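Local coordinates for RagB/SusD family nutrient uptake outer membrane protein (Bacteroides thetaiotaomicron, PDB 7KV2), which probably binds beta-glucans at the cell surface as a SusD-family outer membrane lipoprotein, helping the bacterium take up glycans, at residues A[59-64]-A[295-300]; A[276-281]-A[397-402]; A[286-291]-A[391-396]. All blocks are in the same frame, centred on the assembly; numbering follows the deposited sequence.

Interaction 1: residues A[59-64]-A[295-300]; sequences WPDWAF and GGTALP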
# COMPACT_ATOMS: atom_id res chain seq x y z
N TRP A 59 -2.85 2.65 -11.08
CA TRP A 59 -2.77 4.07 -11.54
C TRP A 59 -2.08 5.04 -10.59
O TRP A 59 -1.40 5.92 -11.10
CB TRP A 59 -4.21 4.57 -11.81
CG TRP A 59 -4.82 3.99 -13.05
CD1 TRP A 59 -4.30 3.04 -13.88
CD2 TRP A 59 -6.13 4.32 -13.58
NE1 TRP A 59 -5.19 2.76 -14.88
CE2 TRP A 59 -6.32 3.52 -14.72
CE3 TRP A 59 -7.14 5.20 -13.18
CZ2 TRP A 59 -7.49 3.58 -15.49
CZ3 TRP A 59 -8.28 5.28 -13.95
CH2 TRP A 59 -8.45 4.49 -15.09
N PRO A 60 -2.37 5.06 -9.26
CA PRO A 60 -2.13 6.24 -8.44
C PRO A 60 -0.68 6.71 -8.31
O PRO A 60 -0.44 7.91 -8.11
CB PRO A 60 -2.68 5.94 -7.03
CG PRO A 60 -3.08 4.51 -7.04
CD PRO A 60 -3.06 4.03 -8.48
N ASP A 61 0.28 5.81 -8.54
CA ASP A 61 1.71 6.19 -8.55
C ASP A 61 2.01 7.21 -9.68
O ASP A 61 2.97 8.01 -9.54
CB ASP A 61 2.58 4.93 -8.62
CG ASP A 61 2.39 4.13 -9.90
OD1 ASP A 61 1.22 3.81 -10.26
OD2 ASP A 61 3.43 3.77 -10.49
N TRP A 62 1.21 7.24 -10.75
CA TRP A 62 1.34 8.26 -11.81
C TRP A 62 0.04 8.31 -12.63
O TRP A 62 -0.16 7.45 -13.52
CB TRP A 62 2.57 8.02 -12.68
CG TRP A 62 2.67 8.88 -13.90
CD1 TRP A 62 2.74 8.43 -15.19
CD2 TRP A 62 2.64 10.32 -13.99
NE1 TRP A 62 2.79 9.47 -16.06
CE2 TRP A 62 2.76 10.64 -15.36
CE3 TRP A 62 2.55 11.35 -13.05
CZ2 TRP A 62 2.75 11.96 -15.82
CZ3 TRP A 62 2.54 12.66 -13.49
CH2 TRP A 62 2.62 12.95 -14.86
N ALA A 63 -0.82 9.28 -12.31
CA ALA A 63 -2.14 9.40 -12.96
C ALA A 63 -2.69 10.81 -12.72
O ALA A 63 -2.42 11.41 -11.64
CB ALA A 63 -3.07 8.34 -12.39
N PHE A 64 -3.46 11.33 -13.69
CA PHE A 64 -4.16 12.63 -13.51
C PHE A 64 -3.12 13.70 -13.16
O PHE A 64 -3.41 14.53 -12.28
CB PHE A 64 -5.24 12.51 -12.43
CG PHE A 64 -6.27 11.45 -12.74
CD1 PHE A 64 -7.20 11.64 -13.76
CD2 PHE A 64 -6.29 10.24 -12.04
CE1 PHE A 64 -8.11 10.64 -14.10
CE2 PHE A 64 -7.23 9.26 -12.36
CZ PHE A 64 -8.14 9.46 -13.38
N GLY A 295 1.52 -1.04 -17.57
CA GLY A 295 2.98 -1.01 -17.79
C GLY A 295 3.68 -1.18 -16.46
O GLY A 295 3.18 -2.03 -15.63
N GLY A 296 4.76 -0.43 -16.26
CA GLY A 296 5.52 -0.40 -15.00
C GLY A 296 5.03 0.64 -14.01
O GLY A 296 3.98 1.24 -14.20
N THR A 297 5.77 0.75 -12.91
CA THR A 297 5.49 1.69 -11.81
C THR A 297 6.52 2.79 -11.84
O THR A 297 7.67 2.55 -12.20
CB THR A 297 5.43 0.98 -10.44
OG1 THR A 297 5.27 1.96 -9.44
CG2 THR A 297 6.67 0.19 -10.10
N ALA A 298 6.13 3.97 -11.40
CA ALA A 298 7.04 5.11 -11.20
C ALA A 298 7.74 5.01 -9.85
O ALA A 298 8.66 5.80 -9.62
CB ALA A 298 6.22 6.39 -11.25
N LEU A 299 7.28 4.13 -8.94
CA LEU A 299 7.68 4.22 -7.50
C LEU A 299 9.21 4.24 -7.36
O LEU A 299 9.74 5.12 -6.67
CB LEU A 299 6.99 3.15 -6.66
CG LEU A 299 7.44 3.05 -5.20
CD1 LEU A 299 7.17 4.34 -4.45
CD2 LEU A 299 6.81 1.89 -4.46
N PRO A 300 9.97 3.31 -7.98
CA PRO A 300 11.43 3.30 -7.83
C PRO A 300 12.08 4.60 -8.30
O PRO A 300 13.03 5.01 -7.70
CB PRO A 300 11.87 2.06 -8.60
CG PRO A 300 10.66 1.17 -8.57
CD PRO A 300 9.51 2.14 -8.73
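Asp61 reaches across to Thr297 and Ala298, and its carboxylate carries the contact. Asp61 CB stays 4.1 Å from Thr297 OG1. A chi1 of 63° tucks CG over the backbone, which sends the carboxylate toward the chain ahead of helix 299-303. OD2 is the oxygen that arrives there, and it accepts two hydrogen bonds. Ala298 N meets Asp61 OD2 nearly along its C-O axis, at 2.9 Å. Thr297 OG1 donates to Asp61 OD2 from above the carboxylate plane, at 2.8 Å and 51° out of it. The side chains of Asp61 and Thr297 cross at about a right angle.

Thr297 OG1 is used twice. Thr297 OG1 also accepts from Leu299 N at 3.0 Å, an ST turn that caps the backbone where the chain enters the helix. The carboxylate therefore grips both the capping hydroxyl and the next backbone N-H. A salt bridge from Arg286 NH1 adds a third partner to OD2, and this positive charge would probably help keep the acid ionised. OD1 turns instead to Tyr279 OH, a weak hydrogen bond.

Asp61 itself lies in a type I turn from Trp59 to Trp62, closed by Trp62 N to Trp59 O at 2.9 Å. Its own carbonyl O is buried without a polar partner. Beyond it, Trp62 CB packs on Ala298 CB at 4.2 Å, while the indole turns off to stack with Tyr67.

Interaction 2: residues A[276-281]-A[397-402]; sequences EINYKD and NNNLRI
Glu276 OE1 takes a hydrogen bond from Asn399 ND2 at 2.9 Å. That bond lies in the amide plane of Asn399, although carboxylate and amide are turned 80° apart. OE1 also sits over one face of the Arg401 guanidinium. No N-H points at it there, so only the charges interact directly. The other oxygen, OE2, has Ser273 OG and Trp269 N as partners. A water lies 2.9 Å from Glu276 OE2 and accepts from Arg401 NE.

Arg401 is bent at chi2 (68°). This folds the guanidinium back so that Arg401 NH1 donates, in its own plane, to Asn399 O at 2.8 Å. NH2 is held by Ile262 O.

The backbones form an antiparallel ladder, part of the two-stranded sheet of strands 273-277 and 400-404. Glu276 and Arg401 are a non-hydrogen-bonded pair, with side chains on one face. Ile277 and Leu400 are the hydrogen-bonded pair, with side chains on the other. Ile277 N donates to Leu400 O at 2.9 Å, and Leu400 N returns a bond to Ile277 O.

Past the strand the pairing passes to a side chain. Asn399 OD1 accepts from Tyr279 N at 3.0 Å, a nearly straight bond whose donor stands above the amide plane. The Tyr279 ring lies alongside Leu400, with Leu400 N near its plane at the edge. Tyr279 CE2 touches Leu400 CB at 4.2 Å. Ile277 adds an apolar contact, CD1 to Ile402 CD1 at 3.8 Å. The Leu400 side chain also touches Val70 and Asn71 of helix 70-75.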
# COMPACT_ATOMS: atom_id res chain seq x y z
N GLU A 276 -0.95 -8.57 -4.42
CA GLU A 276 -0.04 -7.55 -5.04
C GLU A 276 -0.80 -6.83 -6.13
O GLU A 276 -1.75 -7.38 -6.69
CB GLU A 276 1.24 -8.17 -5.61
CG GLU A 276 1.84 -9.20 -4.70
CD GLU A 276 3.21 -9.72 -5.13
OE1 GLU A 276 3.75 -9.24 -6.15
OE2 GLU A 276 3.72 -10.60 -4.43
N ILE A 277 -0.35 -5.61 -6.41
CA ILE A 277 -0.71 -4.89 -7.64
C ILE A 277 0.40 -5.13 -8.64
O ILE A 277 1.57 -4.79 -8.36
CB ILE A 277 -0.95 -3.41 -7.31
CG1 ILE A 277 -2.15 -3.31 -6.37
CG2 ILE A 277 -1.13 -2.65 -8.62
CD1 ILE A 277 -2.43 -1.90 -5.87
N ASN A 278 0.03 -5.70 -9.79
CA ASN A 278 0.99 -6.13 -10.85
C ASN A 278 1.52 -4.92 -11.59
O ASN A 278 0.70 -4.09 -12.02
CB ASN A 278 0.33 -7.06 -11.85
CG ASN A 278 0.00 -8.40 -11.23
OD1 ASN A 278 0.64 -8.79 -10.27
ND2 ASN A 278 -1.06 -9.04 -11.69
N TYR A 279 2.82 -4.90 -11.79
CA TYR A 279 3.55 -3.98 -12.69
C TYR A 279 4.54 -4.79 -13.51
O TYR A 279 5.01 -5.79 -12.95
CB TYR A 279 4.27 -2.93 -11.85
CG TYR A 279 3.37 -1.92 -11.21
CD1 TYR A 279 2.73 -0.97 -11.99
CD2 TYR A 279 3.18 -1.86 -9.83
CE1 TYR A 279 1.99 0.04 -11.41
CE2 TYR A 279 2.39 -0.89 -9.24
CZ TYR A 279 1.80 0.07 -10.04
OH TYR A 279 1.06 1.07 -9.50
N LYS A 280 4.81 -4.40 -14.76
CA LYS A 280 5.80 -5.14 -15.60
C LYS A 280 6.71 -4.16 -16.36
O LYS A 280 6.25 -3.07 -16.70
CB LYS A 280 5.05 -6.06 -16.56
CG LYS A 280 4.24 -5.30 -17.59
CD LYS A 280 3.84 -6.06 -18.83
CE LYS A 280 3.58 -5.13 -20.00
NZ LYS A 280 2.81 -5.81 -21.06
N ASP A 281 7.94 -4.56 -16.66
CA ASP A 281 8.79 -3.80 -17.62
C ASP A 281 8.74 -4.45 -19.02
O ASP A 281 9.11 -3.75 -19.95
CB ASP A 281 10.24 -3.66 -17.16
CG ASP A 281 11.05 -4.94 -17.18
OD1 ASP A 281 10.47 -5.99 -16.83
OD2 ASP A 281 12.27 -4.88 -17.54
N ASN A 397 9.43 -2.85 -13.04
CA ASN A 397 8.66 -4.11 -12.96
C ASN A 397 8.26 -4.40 -11.49
O ASN A 397 7.50 -5.37 -11.30
CB ASN A 397 9.48 -5.27 -13.56
CG ASN A 397 10.71 -5.66 -12.77
OD1 ASN A 397 10.86 -5.32 -11.59
ND2 ASN A 397 11.64 -6.37 -13.42
N ASN A 398 8.62 -3.58 -10.50
CA ASN A 398 8.33 -3.93 -9.08
C ASN A 398 6.83 -3.98 -8.79
O ASN A 398 6.16 -2.90 -8.69
CB ASN A 398 8.97 -2.93 -8.10
CG ASN A 398 10.44 -2.74 -8.32
OD1 ASN A 398 10.86 -2.25 -9.38
ND2 ASN A 398 11.22 -3.15 -7.32
N ASN A 399 6.26 -5.15 -8.56
CA ASN A 399 4.88 -5.19 -8.05
C ASN A 399 4.77 -4.48 -6.69
O ASN A 399 5.71 -4.47 -5.88
CB ASN A 399 4.40 -6.63 -7.87
CG ASN A 399 4.15 -7.39 -9.15
OD1 ASN A 399 4.39 -6.88 -10.26
ND2 ASN A 399 3.67 -8.61 -8.98
N LEU A 400 3.61 -3.88 -6.40
CA LEU A 400 3.35 -3.26 -5.07
C LEU A 400 2.76 -4.35 -4.18
O LEU A 400 1.64 -4.83 -4.48
CB LEU A 400 2.46 -2.02 -5.20
CG LEU A 400 2.23 -1.33 -3.86
CD1 LEU A 400 3.53 -0.75 -3.31
CD2 LEU A 400 1.15 -0.26 -4.00
N ARG A 401 3.50 -4.78 -3.15
CA ARG A 401 2.97 -5.82 -2.23
C ARG A 401 1.88 -5.18 -1.35
O ARG A 401 2.15 -4.21 -0.66
CB ARG A 401 4.10 -6.41 -1.40
CG ARG A 401 4.93 -7.46 -2.15
CD ARG A 401 5.74 -6.88 -3.31
NE ARG A 401 6.77 -7.85 -3.71
CZ ARG A 401 7.59 -7.70 -4.75
NH1 ARG A 401 7.50 -6.64 -5.53
NH2 ARG A 401 8.48 -8.63 -5.01
N ILE A 402 0.68 -5.72 -1.33
CA ILE A 402 -0.45 -5.17 -0.52
C ILE A 402 -0.61 -5.99 0.77
O ILE A 402 -0.47 -5.39 1.85
CB ILE A 402 -1.74 -5.15 -1.38
CG1 ILE A 402 -1.57 -4.36 -2.68
CG2 ILE A 402 -2.90 -4.63 -0.55
CD1 ILE A 402 -1.12 -2.91 -2.46
O HOH W 1 6.17 -10.59 -2.89

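Interaction 3: residues A[286-291]-A[391-396]; sequences RDWGSP and SSELNW
Two irregular loops of the SusD-family region meet here, with the amide of Asn395 clamped onto the backbone of Arg286. Asn395 OD1 accepts from Arg286 N on a lone pair, in the amide plane, at 3.2 Å. Asn395 ND2 donates to Arg286 O at 2.7 Å. The same ND2 also donates to Ser391 O within its own loop. Leu394 N reaches Ser391 O from the opposite face of that carbonyl, which ties the turn to the clamp. Both ends of the Asn395 amide are thus engaged, and this fixes its rotation.

The Arg286 chain is extended from CG to NE, with CG anti to the backbone N (chi1 -170°). It leaves the clamp past Leu394, with Arg286 CD 3.5 Å from Leu394 O. At its end NH1 bonds to Gly296 O and NH2 to Trp62 O. NE and NH2 also make weak bonds to Pro291 O.

The exposed Trp288 ring packs against Leu394. Leu394 CD1 lies over one face of its six-membered ring, a CH-pi contact 3.8 Å from the centroid and 19° off the normal. Ser391 CB meets Asp287 OD1 at 3.4 Å.

Loop 286-291 lies between strand 273-277 and helix 299-303. Loop 391-396 runs from strand 373-375 toward strand 400-404, and Glu393 O and Trp396 NE1 both bond to Thr301 of helix 299-303.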
# COMPACT_ATOMS: atom_id res chain seq x y z
N ARG A 286 4.18 2.49 -20.53
CA ARG A 286 3.66 3.60 -19.69
C ARG A 286 4.56 4.82 -19.97
O ARG A 286 5.80 4.63 -20.17
CB ARG A 286 3.60 3.22 -18.20
CG ARG A 286 2.86 4.23 -17.35
CD ARG A 286 2.96 3.94 -15.87
NE ARG A 286 1.89 4.56 -15.07
CZ ARG A 286 1.60 4.24 -13.80
NH1 ARG A 286 2.32 3.31 -13.19
NH2 ARG A 286 0.58 4.82 -13.18
N ASP A 287 3.96 6.01 -20.03
CA ASP A 287 4.64 7.24 -20.53
C ASP A 287 4.03 8.46 -19.84
O ASP A 287 2.92 8.35 -19.26
CB ASP A 287 4.52 7.40 -22.05
CG ASP A 287 5.75 8.00 -22.72
OD1 ASP A 287 6.70 8.40 -22.00
OD2 ASP A 287 5.76 8.04 -23.96
N TRP A 288 4.71 9.61 -19.98
CA TRP A 288 4.25 10.91 -19.45
C TRP A 288 2.81 11.15 -19.92
O TRP A 288 1.95 11.49 -19.07
CB TRP A 288 5.20 12.02 -19.90
CG TRP A 288 6.62 11.61 -19.68
CD1 TRP A 288 7.54 11.26 -20.63
CD2 TRP A 288 7.24 11.39 -18.40
NE1 TRP A 288 8.71 10.89 -20.03
CE2 TRP A 288 8.57 10.97 -18.66
CE3 TRP A 288 6.83 11.56 -17.07
CZ2 TRP A 288 9.47 10.70 -17.63
CZ3 TRP A 288 7.72 11.28 -16.05
CH2 TRP A 288 9.02 10.87 -16.33
N GLY A 289 2.59 10.92 -21.22
CA GLY A 289 1.32 11.11 -21.93
C GLY A 289 0.40 9.89 -21.85
O GLY A 289 -0.78 10.09 -22.16
N SER A 290 0.89 8.71 -21.44
CA SER A 290 0.10 7.44 -21.31
C SER A 290 0.21 6.85 -19.90
O SER A 290 0.69 5.72 -19.73
CB SER A 290 0.55 6.44 -22.35
OG SER A 290 0.60 7.03 -23.64
N PRO A 291 -0.24 7.56 -18.84
CA PRO A 291 -0.09 7.05 -17.47
C PRO A 291 -0.95 5.82 -17.11
O PRO A 291 -0.68 5.18 -16.11
CB PRO A 291 -0.53 8.25 -16.59
CG PRO A 291 -1.46 9.05 -17.49
CD PRO A 291 -0.90 8.88 -18.89
N SER A 391 9.23 5.32 -21.64
CA SER A 391 9.96 6.09 -20.60
C SER A 391 10.47 5.12 -19.53
O SER A 391 9.60 4.57 -18.80
CB SER A 391 9.09 7.14 -19.97
OG SER A 391 9.45 7.33 -18.60
N SER A 392 11.79 4.97 -19.41
CA SER A 392 12.49 4.10 -18.43
C SER A 392 12.03 4.47 -17.01
O SER A 392 11.90 3.53 -16.16
CB SER A 392 14.00 4.18 -18.57
OG SER A 392 14.51 5.42 -18.07
N GLU A 393 11.69 5.74 -16.79
CA GLU A 393 11.38 6.30 -15.45
C GLU A 393 10.03 5.76 -14.95
O GLU A 393 9.83 5.72 -13.73
CB GLU A 393 11.36 7.83 -15.50
CG GLU A 393 12.67 8.44 -15.98
CD GLU A 393 12.86 9.92 -15.65
OE1 GLU A 393 11.83 10.66 -15.62
OE2 GLU A 393 14.02 10.32 -15.40
N LEU A 394 9.11 5.41 -15.85
CA LEU A 394 7.73 5.03 -15.45
C LEU A 394 7.52 3.53 -15.61
O LEU A 394 6.36 3.07 -15.39
CB LEU A 394 6.74 5.81 -16.33
CG LEU A 394 6.83 7.34 -16.21
CD1 LEU A 394 5.88 8.04 -17.18
CD2 LEU A 394 6.54 7.83 -14.79
N ASN A 395 8.54 2.76 -15.98
CA ASN A 395 8.28 1.34 -16.35
C ASN A 395 9.10 0.37 -15.53
O ASN A 395 9.61 -0.58 -16.13
CB ASN A 395 8.44 1.07 -17.84
CG ASN A 395 7.25 1.61 -18.58
OD1 ASN A 395 6.12 1.14 -18.37
ND2 ASN A 395 7.48 2.66 -19.36
N TRP A 396 9.20 0.57 -14.21
CA TRP A 396 9.84 -0.44 -13.33
C TRP A 396 8.88 -1.64 -13.16
O TRP A 396 7.69 -1.44 -13.14
CB TRP A 396 10.18 0.19 -11.98
CG TRP A 396 11.21 1.24 -12.13
CD1 TRP A 396 11.00 2.60 -12.20
CD2 TRP A 396 12.62 1.03 -12.29
NE1 TRP A 396 12.21 3.22 -12.36
CE2 TRP A 396 13.21 2.29 -12.46
CE3 TRP A 396 13.44 -0.11 -12.29
CZ2 TRP A 396 14.58 2.44 -12.63
CZ3 TRP A 396 14.80 0.05 -12.46
CH2 TRP A 396 15.36 1.31 -12.63

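Overall arrangement
Interaction 1 lies close to both of the others: its centre is about 10 Å from that of interaction 2 and about 8 Å from that of interaction 3. Interactions 2 and 3 have centres about 14 Å apart. Arg286 of interaction 3 makes probable hydrogen bonds to both segments of interaction 1, with NH2 2.8 Å from Trp62 O and NH1 2.8 Å from Gly296 O. Gly295 O lies 3.0 Å from Lys280 N, joining interactions 1 and 2 by a probable backbone bond. Asp281 CB packs on Asn395 O at 3.3 Å, linking interactions 2 and 3. Arg286 and Tyr279 join loop 59-64 to the chain around strand 273-277 and helix 299-303. None of the six segments supplies a ligand of the sodium ion.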